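Local coordinates for protein D-lactate dehydrogenase (Fermentative) (Pseudomonas aeruginosa, PDB 6ABJ) that probably catalyses the NADH-dependent interconversion of pyruvate and D-lactate as a tetrameric, allosteric enzyme of the D-isomer specific 2-hydroxyacid dehydrogenase family, at residues L130-R135 with N305-A310. Residues are numbered along the deposited sequence; the frame is centred on the assembly and turned at random.
Sequences LTLNRR and NVVVTA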
ATOM      1  N   LEU B 130      19.792   4.287   1.353  1.00 20.67           N
ATOM      2  CA  LEU B 130      19.659   2.956   1.917  1.00 22.35           C
ATOM      3  C   LEU B 130      18.325   2.348   1.615  1.00 21.19           C
ATOM      4  O   LEU B 130      18.245   1.176   1.324  1.00 20.57           O
ATOM      5  CB  LEU B 130      19.888   2.985   3.428  1.00 22.47           C
ATOM      6  CG  LEU B 130      21.402   2.986   3.750  1.00 25.68           C
ATOM      7  CD1 LEU B 130      21.582   3.479   5.135  1.00 27.43           C
ATOM      8  CD2 LEU B 130      22.024   1.606   3.491  1.00 28.21           C
ATOM      9  N   THR B 131      17.253   3.158   1.618  1.00 20.99           N
ATOM     10  CA  THR B 131      15.977   2.612   1.293  1.00 21.68           C
ATOM     11  C   THR B 131      15.951   2.117  -0.174  1.00 21.09           C
ATOM     12  O   THR B 131      15.354   1.082  -0.475  1.00 20.99           O
ATOM     13  CB  THR B 131      14.756   3.531   1.638  1.00 26.16           C
ATOM     14  OG1 THR B 131      13.559   2.756   1.434  1.00 30.74           O
ATOM     15  CG2 THR B 131      14.617   4.656   0.756  1.00 28.89           C
ATOM     16  N   LEU B 132      16.523   2.894  -1.070  1.00 20.46           N
ATOM     17  CA  LEU B 132      16.559   2.496  -2.451  1.00 20.59           C
ATOM     18  C   LEU B 132      17.431   1.229  -2.652  1.00 19.09           C
ATOM     19  O   LEU B 132      17.049   0.305  -3.357  1.00 20.26           O
ATOM     20  CB  LEU B 132      17.121   3.620  -3.315  1.00 20.06           C
ATOM     21  CG  LEU B 132      16.177   4.818  -3.594  1.00 20.45           C
ATOM     22  CD1 LEU B 132      16.959   6.033  -4.053  1.00 20.15           C
ATOM     23  CD2 LEU B 132      15.168   4.353  -4.660  1.00 21.22           C
ATOM     24  N   ASN B 133      18.591   1.230  -2.000  1.00 20.22           N
ATOM     25  CA  ASN B 133      19.572   0.168  -2.175  1.00 19.20           C
ATOM     26  C   ASN B 133      18.942  -1.169  -1.699  1.00 18.51           C
ATOM     27  O   ASN B 133      18.915  -2.168  -2.437  1.00 19.28           O
ATOM     28  CB  ASN B 133      20.772   0.528  -1.340  1.00 19.64           C
ATOM     29  CG  ASN B 133      21.890  -0.488  -1.405  1.00 22.22           C
ATOM     30  OD1 ASN B 133      21.661  -1.695  -1.624  1.00 21.59           O
ATOM     31  ND2 ASN B 133      23.093  -0.030  -1.102  1.00 24.26           N
ATOM     32  N   ARG B 134      18.406  -1.153  -0.485  1.00 18.19           N
ATOM     33  CA  ARG B 134      17.911  -2.347   0.139  1.00 19.03           C
ATOM     34  C   ARG B 134      16.363  -2.535  -0.131  1.00 20.06           C
ATOM     35  O   ARG B 134      15.728  -3.468   0.397  1.00 20.74           O
ATOM     36  CB  ARG B 134      18.244  -2.418   1.620  1.00 19.59           C
ATOM     37  CG  ARG B 134      19.727  -2.131   1.953  1.00 20.51           C
ATOM     38  CD  ARG B 134      20.665  -3.052   1.180  1.00 21.53           C
ATOM     39  NE  ARG B 134      20.546  -4.363   1.700  1.00 21.70           N
ATOM     40  CZ  ARG B 134      21.332  -4.924   2.625  1.00 21.84           C
ATOM     41  NH1 ARG B 134      22.436  -4.364   3.046  1.00 22.73           N
ATOM     42  NH2 ARG B 134      21.045  -6.116   3.044  1.00 22.94           N
ATOM     43  N   ARG B 135      15.799  -1.637  -0.926  1.00 19.65           N
ATOM     44  CA  ARG B 135      14.389  -1.717  -1.269  1.00 22.03           C
ATOM     45  C   ARG B 135      13.500  -1.797  -0.047  1.00 20.76           C
ATOM     46  O   ARG B 135      12.515  -2.535  -0.031  1.00 22.41           O
ATOM     47  CB  ARG B 135      14.132  -2.931  -2.163  1.00 22.79           C
ATOM     48  CG  ARG B 135      14.590  -2.751  -3.597  1.00 26.27           C
ATOM     49  CD  ARG B 135      16.054  -3.123  -3.742  1.00 26.00           C
ATOM     50  NE  ARG B 135      16.359  -3.626  -5.076  1.00 31.62           N
ATOM     51  CZ  ARG B 135      17.518  -3.435  -5.696  1.00 32.69           C
ATOM     52  NH1 ARG B 135      18.485  -2.752  -5.098  1.00 22.69           N
ATOM     53  NH2 ARG B 135      17.714  -3.927  -6.912  1.00 32.72           N
ATOM     54  N   ASN B 305      11.972   1.808  -8.473  1.00 22.87           N
ATOM     55  CA  ASN B 305      13.308   2.185  -8.074  1.00 21.29           C
ATOM     56  C   ASN B 305      13.451   3.701  -7.978  1.00 21.50           C
ATOM     57  O   ASN B 305      14.533   4.240  -8.066  1.00 21.73           O
ATOM     58  CB  ASN B 305      14.318   1.621  -9.085  1.00 21.58           C
ATOM     59  CG  ASN B 305      13.993   1.993 -10.571  1.00 23.34           C
ATOM     60  OD1 ASN B 305      12.858   2.268 -10.935  1.00 23.67           O
ATOM     61  ND2 ASN B 305      15.024   1.961 -11.415  1.00 23.97           N
ATOM     62  N   VAL B 306      12.325   4.333  -7.708  1.00 22.23           N
ATOM     63  CA  VAL B 306      12.251   5.774  -7.365  1.00 22.19           C
ATOM     64  C   VAL B 306      11.535   5.991  -6.052  1.00 20.81           C
ATOM     65  O   VAL B 306      10.501   5.400  -5.823  1.00 22.01           O
ATOM     66  CB  VAL B 306      11.498   6.550  -8.445  1.00 23.17           C
ATOM     67  CG1 VAL B 306      11.287   7.995  -8.060  1.00 24.14           C
ATOM     68  CG2 VAL B 306      12.219   6.427  -9.765  1.00 21.97           C
ATOM     69  N   VAL B 307      12.127   6.828  -5.178  1.00 21.04           N
ATOM     70  CA  VAL B 307      11.476   7.262  -3.930  1.00 21.86           C
ATOM     71  C   VAL B 307      11.531   8.779  -3.906  1.00 22.50           C
ATOM     72  O   VAL B 307      12.602   9.345  -4.087  1.00 22.00           O
ATOM     73  CB  VAL B 307      12.246   6.703  -2.684  1.00 21.57           C
ATOM     74  CG1 VAL B 307      11.691   7.308  -1.418  1.00 23.19           C
ATOM     75  CG2 VAL B 307      12.106   5.155  -2.655  1.00 22.07           C
ATOM     76  N   VAL B 308      10.374   9.360  -3.656  1.00 23.37           N
ATOM     77  CA  VAL B 308      10.204  10.819  -3.579  1.00 24.49           C
ATOM     78  C   VAL B 308       9.652  11.122  -2.214  1.00 24.06           C
ATOM     79  O   VAL B 308       8.679  10.522  -1.789  1.00 24.64           O
ATOM     80  CB  VAL B 308       9.223  11.343  -4.611  1.00 25.39           C
ATOM     81  CG1 VAL B 308       8.998  12.879  -4.414  1.00 26.00           C
ATOM     82  CG2 VAL B 308       9.711  11.009  -5.994  1.00 24.94           C
ATOM     83  N   THR B 309      10.369  12.021  -1.481  1.00 25.00           N
ATOM     84  CA  THR B 309       9.872  12.615  -0.283  1.00 24.54           C
ATOM     85  C   THR B 309       9.610  14.106  -0.557  1.00 24.98           C
ATOM     86  O   THR B 309      10.278  14.696  -1.396  1.00 22.91           O
ATOM     87  CB  THR B 309      10.845  12.384   0.931  1.00 24.94           C
ATOM     88  OG1 THR B 309      12.153  12.787   0.609  1.00 24.84           O
ATOM     89  CG2 THR B 309      10.900  10.852   1.307  1.00 25.75           C
ATOM     90  N   ALA B 310       8.617  14.655   0.145  1.00 27.29           N
ATOM     91  CA  ALA B 310       8.029  15.929  -0.244  1.00 29.58           C
ATOM     92  C   ALA B 310       8.686  17.100   0.492  1.00 29.77           C
ATOM     93  O   ALA B 310       8.102  17.735   1.399  1.00 32.71           O
ATOM     94  CB  ALA B 310       6.507  15.895  -0.115  1.00 29.79           C
TER
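L132 and V307 pack a helix against the edge of a Rossmann-fold sheet: helix 118-134 lies over strand 306-308, one of the two edge strands, within this chain, of the parallel sheet in the NAD-binding domain. The two short axes run nearly antiparallel, at 155°, and come within 9.0 Å, a spacing filled by aliphatic side chains. The tight part is small and centres on one methyl. CD2 of L132 rests 3.7 Å from CG2 of V307, the two side chains lying alongside one another and pointing opposite ways, and the same CD2 meets backbone at N305 O, 3.5 Å away. L132 turns CG anti to its carbonyl carbon (chi1 -75°), and the branched leucine end then reaches across to the strand. Its other neighbours, M244 and I246 of strand 243-247, continue the same oily layer. Beta-branched valine suits the strand; in V307 CG1 is anti to the backbone N, which leaves CG2, anti to the carbonyl carbon, as the methyl that meets L132.

The looser side holds T131 and the N305 side chain. T131 adds a lighter touch, its CG2 4.3 Å from CG2 of V307, while its OG1 is hydrogen-bonded to ND1 of H137. The partly exposed N305 contributes little through its side chain, which packs near L263 and P291 of a neighbouring subunit and donates from ND2 to G269 O. The helix stops in a Schellman motif, L136 N bonding to T131 O and R135 N, weakly, to L132 O, with R135 as C-prime residue at positive phi. The side chain of R135 folds back over this end, where NH1 also meets Y270 OH and donates to N133 O at 2.8 Å, with an N-H...O angle of 150°.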